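Local atomic coordinates of beta-galactosidase (Trichoderma reesei, PDB entry 3OG2), a protein that probably hydrolyses terminal non-reducing beta-D-galactose residues in beta-D-galactosides, as a glycoside hydrolase of family 35. Residues F477-V482 against I615-K619; G620-L624 against D640-H644; T732-S736 against A800-L805; F738-V742 against L960-E964. All blocks are in the same frame, centred on the assembly; numbering follows the deposited sequence. Where two conformers were deposited one is given.

Contact 1. Residues F477-V482 against I615-K619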
loop_
_atom_site.group_PDB
_atom_site.type_symbol
_atom_site.label_atom_id
_atom_site.label_comp_id
_atom_site.label_asym_id
_atom_site.label_seq_id
_atom_site.Cartn_x
_atom_site.Cartn_y
_atom_site.Cartn_z
ATOM N N PHE A 477 17.567 -15.489 -27.303
ATOM C CA PHE A 477 18.117 -16.658 -26.658
ATOM C C PHE A 477 19.215 -17.211 -27.555
ATOM O O PHE A 477 19.493 -16.722 -28.649
ATOM C CB PHE A 477 17.026 -17.696 -26.419
ATOM C CG PHE A 477 15.930 -17.164 -25.522
ATOM C CD1 PHE A 477 16.199 -16.902 -24.205
ATOM C CD2 PHE A 477 14.639 -16.914 -25.987
ATOM C CE1 PHE A 477 15.213 -16.388 -23.383
ATOM C CE2 PHE A 477 13.649 -16.446 -25.152
ATOM C CZ PHE A 477 13.910 -16.205 -23.814
ATOM N N ALA A 478 19.883 -18.251 -27.088
ATOM C CA ALA A 478 21.080 -18.611 -27.873
ATOM C C ALA A 478 20.727 -19.150 -29.254
ATOM O O ALA A 478 21.530 -19.074 -30.186
ATOM C CB ALA A 478 21.904 -19.575 -27.053
ATOM N N GLU A 479 19.539 -19.688 -29.487
ATOM C CA GLU A 479 19.237 -20.385 -30.737
ATOM C C GLU A 479 18.043 -19.778 -31.460
ATOM O O GLU A 479 17.724 -20.057 -32.618
ATOM C CB GLU A 479 19.038 -21.855 -30.362
ATOM C CG GLU A 479 17.892 -22.192 -29.459
ATOM C CD GLU A 479 17.937 -21.793 -28.006
ATOM O OE1 GLU A 479 18.169 -20.629 -27.633
ATOM O OE2 GLU A 479 17.717 -22.666 -27.125
ATOM N N LYS A 480 17.305 -18.917 -30.798
ATOM C CA LYS A 480 16.112 -18.315 -31.347
ATOM C C LYS A 480 15.898 -16.936 -30.669
ATOM O O LYS A 480 16.383 -16.707 -29.562
ATOM C CB LYS A 480 14.843 -19.130 -31.166
ATOM C CG LYS A 480 14.415 -19.665 -29.816
ATOM C CD LYS A 480 13.021 -20.283 -29.779
ATOM C CE LYS A 480 12.599 -20.906 -28.438
ATOM N NZ LYS A 480 11.176 -21.462 -28.533
ATOM N N THR A 481 15.156 -16.088 -31.344
ATOM C CA THR A 481 14.602 -14.873 -30.728
ATOM C C THR A 481 13.117 -15.095 -30.543
ATOM O O THR A 481 12.478 -15.593 -31.470
ATOM C CB THR A 481 14.890 -13.646 -31.608
ATOM O OG1 THR A 481 16.308 -13.462 -31.714
ATOM C CG2 THR A 481 14.349 -12.354 -31.029
ATOM N N VAL A 482 12.587 -14.777 -29.372
ATOM C CA VAL A 482 11.175 -14.996 -29.103
ATOM C C VAL A 482 10.496 -13.670 -28.916
ATOM O O VAL A 482 11.049 -12.787 -28.218
ATOM C CB VAL A 482 11.047 -15.848 -27.829
ATOM C CG1 VAL A 482 9.617 -15.807 -27.324
ATOM C CG2 VAL A 482 11.483 -17.262 -28.133
ATOM N N ILE A 615 10.038 -21.328 -21.983
ATOM C CA ILE A 615 10.464 -20.879 -23.320
ATOM C C ILE A 615 11.791 -20.183 -23.215
ATOM O O ILE A 615 11.919 -19.241 -22.397
ATOM C CB ILE A 615 9.369 -19.964 -23.909
ATOM C CG1 ILE A 615 8.032 -20.719 -24.066
ATOM C CG2 ILE A 615 9.800 -19.320 -25.218
ATOM C CD1 ILE A 615 6.824 -19.789 -24.179
ATOM N N GLY A 616 12.777 -20.623 -23.973
ATOM C CA GLY A 616 14.104 -20.009 -23.920
ATOM C C GLY A 616 15.005 -20.721 -22.960
ATOM O O GLY A 616 15.494 -20.152 -21.992
ATOM N N ILE A 617 15.256 -21.996 -23.164
ATOM C CA ILE A 617 16.123 -22.762 -22.276
ATOM C C ILE A 617 17.587 -22.352 -22.413
ATOM O O ILE A 617 18.048 -22.412 -23.538
ATOM C CB ILE A 617 15.950 -24.262 -22.655
ATOM C CG1 ILE A 617 14.476 -24.699 -22.724
ATOM C CG2 ILE A 617 16.799 -25.076 -21.694
ATOM C CD1 ILE A 617 13.702 -24.357 -21.507
ATOM N N PRO A 618 18.288 -21.962 -21.338
ATOM C CA PRO A 618 19.677 -21.535 -21.509
ATOM C C PRO A 618 20.494 -22.713 -22.049
ATOM O O PRO A 618 20.227 -23.936 -21.885
ATOM C CB PRO A 618 20.114 -21.118 -20.113
ATOM C CG PRO A 618 18.881 -21.040 -19.296
ATOM C CD PRO A 618 17.829 -21.911 -19.953
ATOM N N LYS A 619 21.570 -22.324 -22.746
ATOM C CA LYS A 619 22.440 -23.309 -23.373
ATOM C C LYS A 619 23.005 -24.297 -22.378
ATOM O O LYS A 619 23.443 -23.888 -21.303
ATOM C CB LYS A 619 23.603 -22.603 -24.058
ATOM C CG LYS A 619 24.294 -23.479 -25.094
ATOM C CD LYS A 619 24.315 -22.747 -26.445
ATOM C CE LYS A 619 24.084 -23.725 -27.587
ATOM N NZ LYS A 619 22.934 -23.319 -28.446
HETATM O O HOH W 1 19.107 -19.298 -24.378
#

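Contact 2. Residues G620-L624 against D640-H644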
loop_
_atom_site.group_PDB
_atom_site.type_symbol
_atom_site.label_atom_id
_atom_site.label_comp_id
_atom_site.label_asym_id
_atom_site.label_seq_id
_atom_site.Cartn_x
_atom_site.Cartn_y
_atom_site.Cartn_z
ATOM N N GLY A 620 23.044 -25.586 -22.696
ATOM C CA GLY A 620 23.677 -26.481 -21.729
ATOM C C GLY A 620 22.754 -26.953 -20.626
ATOM O O GLY A 620 23.109 -27.798 -19.776
ATOM N N ILE A 621 21.524 -26.441 -20.546
ATOM C CA ILE A 621 20.649 -26.907 -19.444
ATOM C C ILE A 621 19.731 -28.022 -19.908
ATOM O O ILE A 621 19.090 -27.948 -20.963
ATOM C CB ILE A 621 19.822 -25.714 -18.958
ATOM C CG1 ILE A 621 20.605 -24.731 -18.097
ATOM C CG2 ILE A 621 18.558 -26.168 -18.233
ATOM C CD1 ILE A 621 22.008 -24.998 -17.645
ATOM N N SER A 622 19.628 -29.080 -19.125
ATOM C CA SER A 622 18.855 -30.242 -19.549
ATOM C C SER A 622 17.987 -30.762 -18.410
ATOM O O SER A 622 17.252 -31.717 -18.650
ATOM C CB SER A 622 19.741 -31.397 -20.009
ATOM O OG SER A 622 20.692 -31.731 -18.989
ATOM N N LYS A 623 18.032 -30.214 -17.233
ATOM C CA LYS A 623 17.222 -30.660 -16.089
ATOM C C LYS A 623 16.352 -29.498 -15.606
ATOM O O LYS A 623 16.748 -28.324 -15.721
ATOM C CB LYS A 623 18.123 -31.195 -14.967
ATOM C CG LYS A 623 18.811 -32.528 -15.383
ATOM C CD LYS A 623 19.751 -32.891 -14.239
ATOM C CE LYS A 623 20.592 -34.122 -14.598
ATOM N NZ LYS A 623 20.410 -35.235 -13.625
ATOM N N LEU A 624 15.210 -29.871 -15.078
ATOM C CA LEU A 624 14.235 -28.919 -14.539
ATOM C C LEU A 624 13.901 -29.246 -13.086
ATOM O O LEU A 624 13.735 -30.412 -12.735
ATOM C CB LEU A 624 12.984 -28.970 -15.407
ATOM C CG LEU A 624 11.904 -27.982 -14.958
ATOM C CD1 LEU A 624 12.346 -26.516 -15.158
ATOM C CD2 LEU A 624 10.631 -28.284 -15.724
ATOM N N ASP A 640 10.694 -25.788 -26.576
ATOM C CA ASP A 640 10.129 -25.349 -25.285
ATOM C C ASP A 640 9.893 -26.589 -24.428
ATOM O O ASP A 640 9.704 -27.698 -24.952
ATOM C CB ASP A 640 8.827 -24.599 -25.526
ATOM C CG ASP A 640 9.025 -23.388 -26.403
ATOM O OD1 ASP A 640 10.111 -22.776 -26.334
ATOM O OD2 ASP A 640 8.137 -22.957 -27.142
ATOM N N TRP A 641 9.902 -26.408 -23.141
ATOM C CA TRP A 641 9.668 -27.516 -22.227
ATOM C C TRP A 641 8.267 -27.415 -21.649
ATOM O O TRP A 641 7.890 -26.331 -21.170
ATOM C CB TRP A 641 10.674 -27.497 -21.108
ATOM C CG TRP A 641 12.071 -27.835 -21.511
ATOM C CD1 TRP A 641 12.541 -28.152 -22.745
ATOM C CD2 TRP A 641 13.174 -27.870 -20.608
ATOM N NE1 TRP A 641 13.888 -28.383 -22.643
ATOM C CE2 TRP A 641 14.324 -28.225 -21.366
ATOM C CE3 TRP A 641 13.297 -27.616 -19.225
ATOM C CZ2 TRP A 641 15.588 -28.351 -20.768
ATOM C CZ3 TRP A 641 14.575 -27.754 -18.664
ATOM C CH2 TRP A 641 15.673 -28.107 -19.419
ATOM N N ILE A 642 7.513 -28.516 -21.629
ATOM C CA ILE A 642 6.185 -28.485 -21.007
ATOM C C ILE A 642 6.225 -29.477 -19.844
ATOM O O ILE A 642 6.432 -30.689 -20.046
ATOM C CB ILE A 642 5.057 -28.815 -21.972
ATOM C CG1 ILE A 642 5.095 -27.841 -23.165
ATOM C CG2 ILE A 642 3.717 -28.739 -21.254
ATOM C CD1 ILE A 642 5.209 -28.646 -24.441
ATOM N N ALA A 643 6.034 -28.931 -18.668
ATOM C CA ALA A 643 6.141 -29.715 -17.429
ATOM C C ALA A 643 4.828 -29.705 -16.659
ATOM O O ALA A 643 3.992 -28.794 -16.826
ATOM C CB ALA A 643 7.317 -29.190 -16.620
ATOM N N HIS A 644 4.688 -30.713 -15.809
ATOM C CA HIS A 644 3.438 -30.874 -15.060
ATOM C C HIS A 644 3.753 -31.062 -13.591
ATOM O O HIS A 644 3.649 -32.185 -13.079
ATOM C CB HIS A 644 2.679 -32.118 -15.605
ATOM C CG HIS A 644 2.422 -31.943 -17.070
ATOM N ND1 HIS A 644 1.344 -31.192 -17.538
ATOM C CD2 HIS A 644 3.081 -32.337 -18.176
ATOM C CE1 HIS A 644 1.344 -31.155 -18.856
ATOM N NE2 HIS A 644 2.389 -31.854 -19.268
#

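Contact 3. Residues T732-S736 against A800-L805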
loop_
_atom_site.group_PDB
_atom_site.type_symbol
_atom_site.label_atom_id
_atom_site.label_comp_id
_atom_site.label_asym_id
_atom_site.label_seq_id
_atom_site.Cartn_x
_atom_site.Cartn_y
_atom_site.Cartn_z
ATOM N N THR A 732 -16.253 16.350 23.841
ATOM C CA THR A 732 -15.157 15.387 23.639
ATOM C C THR A 732 -14.691 15.362 22.214
ATOM O O THR A 732 -15.410 15.716 21.268
ATOM C CB THR A 732 -15.565 13.966 24.117
ATOM O OG1 THR A 732 -16.764 13.561 23.394
ATOM C CG2 THR A 732 -15.832 13.909 25.610
ATOM N N GLN A 733 -13.450 14.917 21.990
ATOM C CA GLN A 733 -12.919 14.873 20.633
ATOM C C GLN A 733 -12.013 13.664 20.540
ATOM O O GLN A 733 -11.022 13.543 21.294
ATOM C CB GLN A 733 -12.183 16.170 20.299
ATOM C CG GLN A 733 -11.564 16.086 18.895
ATOM C CD GLN A 733 -11.226 17.454 18.366
ATOM O OE1 GLN A 733 -12.106 18.127 17.794
ATOM N NE2 GLN A 733 -9.984 17.918 18.559
ATOM N N GLY A 734 -12.297 12.781 19.592
ATOM C CA GLY A 734 -11.475 11.590 19.406
ATOM C C GLY A 734 -11.034 11.352 17.973
ATOM O O GLY A 734 -10.401 10.345 17.696
ATOM N N GLY A 735 -11.367 12.247 17.033
ATOM C CA GLY A 735 -11.095 11.931 15.625
ATOM C C GLY A 735 -12.344 11.301 14.997
ATOM O O GLY A 735 -13.219 10.783 15.726
ATOM N N SER A 736 -12.436 11.332 13.676
ATOM C CA SER A 736 -13.614 10.783 12.997
ATOM C C SER A 736 -13.939 9.362 13.508
ATOM O O SER A 736 -13.055 8.522 13.701
ATOM C CB SER A 736 -13.308 10.628 11.506
ATOM O OG SER A 736 -12.950 11.898 10.968
ATOM N N ALA A 800 -4.887 18.825 16.359
ATOM C CA ALA A 800 -6.223 18.659 16.949
ATOM C C ALA A 800 -6.148 17.716 18.146
ATOM O O ALA A 800 -5.702 16.578 17.971
ATOM C CB ALA A 800 -7.186 18.114 15.918
ATOM N N PRO A 801 -6.502 18.140 19.336
ATOM C CA PRO A 801 -6.295 17.276 20.511
ATOM C C PRO A 801 -7.270 16.119 20.580
ATOM O O PRO A 801 -8.290 16.042 19.874
ATOM C CB PRO A 801 -6.457 18.226 21.693
ATOM C CG PRO A 801 -7.168 19.386 21.191
ATOM C CD PRO A 801 -6.906 19.505 19.683
ATOM N N ARG A 802 -6.937 15.237 21.506
ATOM C CA ARG A 802 -7.828 14.105 21.823
ATOM C C ARG A 802 -8.140 14.192 23.289
ATOM O O ARG A 802 -7.203 14.383 24.116
ATOM C CB ARG A 802 -7.164 12.766 21.526
ATOM C CG ARG A 802 -6.732 12.702 20.046
ATOM C CD ARG A 802 -7.958 12.552 19.163
ATOM N NE ARG A 802 -7.713 12.454 17.729
ATOM C CZ ARG A 802 -8.004 13.449 16.867
ATOM N NH1 ARG A 802 -8.453 14.627 17.280
ATOM N NH2 ARG A 802 -7.810 13.210 15.582
ATOM N N GLY A 803 -9.416 14.046 23.675
ATOM C CA GLY A 803 -9.774 14.090 25.075
ATOM C C GLY A 803 -10.983 15.001 25.238
ATOM O O GLY A 803 -11.980 14.895 24.498
ATOM N N ILE A 804 -10.916 15.852 26.248
ATOM C CA ILE A 804 -12.041 16.729 26.597
ATOM C C ILE A 804 -11.657 18.140 26.201
ATOM O O ILE A 804 -10.686 18.693 26.693
ATOM C CB ILE A 804 -12.386 16.629 28.091
ATOM C CG1 ILE A 804 -12.849 15.189 28.428
ATOM C CG2 ILE A 804 -13.428 17.671 28.503
ATOM C CD1 ILE A 804 -12.898 14.887 29.907
ATOM N N LEU A 805 -12.435 18.710 25.268
ATOM C CA LEU A 805 -12.186 20.079 24.799
ATOM C C LEU A 805 -12.773 21.094 25.742
ATOM O O LEU A 805 -12.268 22.232 25.797
ATOM C CB LEU A 805 -12.892 20.266 23.427
ATOM C CG LEU A 805 -12.385 19.363 22.325
ATOM C CD1 LEU A 805 -13.129 19.681 21.031
ATOM C CD2 LEU A 805 -10.892 19.545 22.156
#

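Contact 4. Residues F738-V742 against L960-E964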
loop_
_atom_site.group_PDB
_atom_site.type_symbol
_atom_site.label_atom_id
_atom_site.label_comp_id
_atom_site.label_asym_id
_atom_site.label_seq_id
_atom_site.Cartn_x
_atom_site.Cartn_y
_atom_site.Cartn_z
ATOM N N PHE A 738 -14.943 8.378 16.354
ATOM C CA PHE A 738 -14.672 8.063 17.762
ATOM C C PHE A 738 -16.000 7.872 18.484
ATOM O O PHE A 738 -17.096 8.100 17.942
ATOM C CB PHE A 738 -13.851 9.167 18.455
ATOM C CG PHE A 738 -14.675 10.315 19.014
ATOM C CD1 PHE A 738 -15.417 11.186 18.188
ATOM C CD2 PHE A 738 -14.729 10.515 20.409
ATOM C CE1 PHE A 738 -16.167 12.208 18.746
ATOM C CE2 PHE A 738 -15.473 11.553 20.955
ATOM C CZ PHE A 738 -16.206 12.382 20.135
ATOM N N ALA A 739 -15.890 7.455 19.750
ATOM C CA ALA A 739 -17.053 7.433 20.649
ATOM C C ALA A 739 -16.569 7.807 22.044
ATOM O O ALA A 739 -15.366 7.765 22.343
ATOM C CB ALA A 739 -17.670 6.045 20.752
ATOM N N SER A 740 -17.504 8.110 22.919
ATOM C CA SER A 740 -17.151 8.373 24.308
ATOM C C SER A 740 -18.288 7.882 25.214
ATOM O O SER A 740 -19.458 7.894 24.778
ATOM C CB SER A 740 -16.828 9.837 24.536
ATOM O OG SER A 740 -17.839 10.750 24.163
ATOM N N SER A 741 -17.975 7.470 26.407
ATOM C CA SER A 741 -18.964 6.972 27.359
ATOM C C SER A 741 -18.677 7.594 28.731
ATOM O O SER A 741 -17.500 7.825 29.070
ATOM C CB SER A 741 -18.867 5.454 27.481
ATOM O OG SER A 741 -19.211 4.836 26.254
ATOM N N VAL A 742 -19.726 7.798 29.518
ATOM C CA VAL A 742 -19.637 8.518 30.808
ATOM C C VAL A 742 -20.348 7.742 31.914
ATOM O O VAL A 742 -21.502 7.330 31.712
ATOM C CB VAL A 742 -20.274 9.909 30.690
ATOM C CG1 VAL A 742 -20.234 10.677 32.016
ATOM C CG2 VAL A 742 -19.609 10.711 29.545
ATOM N N LEU A 960 -14.448 -5.709 24.189
ATOM C CA LEU A 960 -15.847 -5.422 23.854
ATOM C C LEU A 960 -16.281 -4.229 24.684
ATOM O O LEU A 960 -16.351 -4.346 25.914
ATOM C CB LEU A 960 -16.698 -6.672 24.165
ATOM C CG LEU A 960 -18.211 -6.481 24.048
ATOM C CD1 LEU A 960 -18.543 -6.171 22.603
ATOM C CD2 LEU A 960 -18.929 -7.714 24.567
ATOM N N TRP A 961 -16.596 -3.130 24.018
ATOM C CA TRP A 961 -17.067 -1.911 24.646
ATOM C C TRP A 961 -18.530 -1.772 24.218
ATOM O O TRP A 961 -18.795 -1.409 23.057
ATOM C CB TRP A 961 -16.172 -0.733 24.241
ATOM C CG TRP A 961 -16.608 0.638 24.667
ATOM C CD1 TRP A 961 -17.649 1.085 25.449
ATOM C CD2 TRP A 961 -15.938 1.868 24.296
ATOM N NE1 TRP A 961 -17.660 2.456 25.571
ATOM C CE2 TRP A 961 -16.609 2.954 24.860
ATOM C CE3 TRP A 961 -14.799 2.082 23.505
ATOM C CZ2 TRP A 961 -16.201 4.289 24.678
ATOM C CZ3 TRP A 961 -14.380 3.385 23.311
ATOM C CH2 TRP A 961 -15.078 4.471 23.894
ATOM N N ALA A 962 -19.410 -2.034 25.183
ATOM C CA ALA A 962 -20.859 -1.898 24.945
ATOM C C ALA A 962 -21.229 -0.435 25.225
ATOM O O ALA A 962 -20.964 0.066 26.342
ATOM C CB ALA A 962 -21.610 -2.797 25.876
ATOM N N LEU A 963 -21.797 0.272 24.270
ATOM C CA LEU A 963 -22.010 1.693 24.376
ATOM C C LEU A 963 -23.340 2.057 25.018
ATOM O O LEU A 963 -23.481 3.201 25.421
ATOM C CB LEU A 963 -21.998 2.298 22.944
ATOM C CG LEU A 963 -20.607 2.266 22.304
ATOM C CD1 LEU A 963 -20.735 2.352 20.786
ATOM C CD2 LEU A 963 -19.777 3.415 22.856
ATOM N N GLU A 964 -24.315 1.139 25.041
ATOM C CA GLU A 964 -25.617 1.439 25.536
ATOM C C GLU A 964 -25.913 0.575 26.753
ATOM O O GLU A 964 -25.271 -0.429 27.042
ATOM C CB GLU A 964 -26.656 1.238 24.421
ATOM C CG GLU A 964 -26.462 2.335 23.358
ATOM C CD GLU A 964 -27.481 2.324 22.251
ATOM O OE1 GLU A 964 -28.277 1.362 22.119
ATOM O OE2 GLU A 964 -27.472 3.318 21.472
#

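Contact 1. Residues F477-V482 against I615-K619
The aromatic ring of Phe477 and the alpha carbon of Gly616 form a CH-pi contact at the junction of two beta domains, a good example of a glycine set on an aromatic face. Residues 477-480 make the turn of a beta hairpin between strands 470-476 and 481-487, closed by Phe477 N bonding to Lys480 O. Residues 616-619 leave strand 612-615 as a loop. Gly616 CA stands 3.5 Å from the centroid of the Phe477 ring and only 2° off its normal, nearly equidistant from all six carbons. The ring takes up this position with CG anti to the carbonyl carbon (chi1 -61°), and having no side chain, glycine can settle its backbone directly on the face. Beside the ring, Val482 and Ile615 cross at about a right angle, Val482 CG2 meeting Ile615 CG2 at 3.9 Å. Lys480 also crosses Ile615 nearly perpendicularly. Extended beyond CG, it carries NZ past the Ile615 CG2 methyl to a salt bridge with Asp640 and a hydrogen bond with Tyr548. Toward solvent the fit is looser: Ala478 CB rests on Lys619 CD at 4.0 Å, and no direct hydrogen bond joins the segments. A water bridges them instead, accepting from Ala478 N at 3.0 Å and donating weakly to Ile617 O at 3.4 Å.

Contact 2. Residues G620-L624 against D640-H644
Trp641 reaches toward Ile621, Ser622 and Leu624 across a mixed beta sheet, showing how one large side chain can join strands that are not direct neighbours. Strands 623-626 and 641-643 are separated in the sheet by strand 629-635, and no hydrogen bond runs directly between the two segments, so side chains carry the contact. The dense part lies around the six-membered ring of the indole. With CG anti to the carbonyl carbon (chi1 -70°), Trp641 sends this ring against the backbone where strand 623-626 begins. Ile621 O approaches Trp641 CZ2 at 3.5 Å, at the ring edge and near its plane, and Lys623 O meets the same rim in plane, 3.7 Å from Trp641 CZ3. Ile621 crosses the indole at about a right angle, its CG2 methyl touching Trp641 CH2 at 3.7 Å. Tyr633, from the strand in between, stacks on the indole and also hydrogen-bonds to Ser622 O. The solvent side is different in character: Ser622 and Lys623 direct their side chains away and are exposed, so it is mainly their backbone that borders the tryptophan. Inward again, Leu624 lays CB against Trp641 CZ3 at 3.8 Å. Its CG is anti to the backbone N (chi1 -178°), and from there the CD2 branch reaches Ala643, where Leu624 CD2 and Ala643 CB pack at 3.6 Å.

Contact 3. Residues T732-S736 against A800-L805
Gln733 and Gly803 form an antiparallel hydrogen-bonded pair, Gln733 N to Gly803 O and Gly803 N to Gln733 O both 2.9 Å, and beside it Thr732 and Ile804 make a non-hydrogen-bonded pair with side chains on one face. The polar work falls to Gln733 on the other face. The extended side chain of Gln733 reaches back to the loop just before strand 803-811, where Gln733 NE2 hydrogen-bonds to Pro801 O at 2.8 Å, nearly straight at 169°, with the acceptor in the amide plane. Strand 726-733 is the middle member of a three-stranded antiparallel sheet, flanked by 760-767 and 803-811, within an all-beta domain of the galactose-binding-domain clan. Pro801 O has a second donor, Arg802 NH1 at 3.0 Å, which comes from above the carbonyl plane. The guanidinium lies over the backbone of Gly734 and Gly735, with Gly735 N 3.6 Å above its plane and over its centre. Arg802 NH2 is fixed further by Gly786 O and a salt bridge to Asp788. Amide and guanidinium planes stand 87° apart. On another flank of the glutamine, Leu805 CD1 packs on Gln733 CB at 3.7 Å.

Contact 4. Residues F738-V742 against L960-E964
Trp961 CG swings anti to the backbone N (chi1 173°) while Ser741 places OG anti to its own carbonyl carbon (chi1 -65°), and these two choices bring indole and hydroxyl together. Trp961 NE1 donates to Ser741 OG at 2.9 Å, with a somewhat bent N-H...O angle of 144° and the oxygen lying near the ring plane. The approach is thus edge-on. At the far end of the indole, Trp961 CH2 comes within 3.7 Å of Ala739 O. Leu963 fills in beside them: its CD2 methyl sits over one face of the indole, offset toward the rim, and reaches Ser741 OG at 3.7 Å and Ala739 CB at 4.0 Å. The contact illustrates how sheets of two all-beta domains, one holding strand 740-744 and the other strand 953-962, can be joined by a small set of hydrogen bonds, Trp961 NE1 to Ser741 OG and Ser751 OG to Leu963 O, with apolar groups beside them. Arg918, from strand 917-923, also touches Ala739, Trp961 and Leu963. The buried indole N-H thus finds an acceptor across the interface, which probably lowers the cost of burying it; the hydroxyl that receives it is also held by a hydrogen bond with Ser751 OG.

From the N terminus, contact 1 comes first, closing a loop of 132 residues and tying the hairpin at 477-482 to the loop after strand 612-615. Contact 2 follows in series, closing a short loop of 15 residues within the same mixed sheet that strand 612-615 belongs to. The two touch through the Lys480-Asp640 salt bridge and through Ile617 against Trp641. Contacts 3 and 4 cross: 732-736 and 738-742 open in turn, then 800-805 closes the first and 960-964 the second, so the longer loop links two beta domains. Thr732 and Ser740 join them, probably by a hydrogen bond. The centres of contacts 1 and 2 lie about 63 to 66 Å from those of contacts 3 and 4, on the opposite side of the chain's centre.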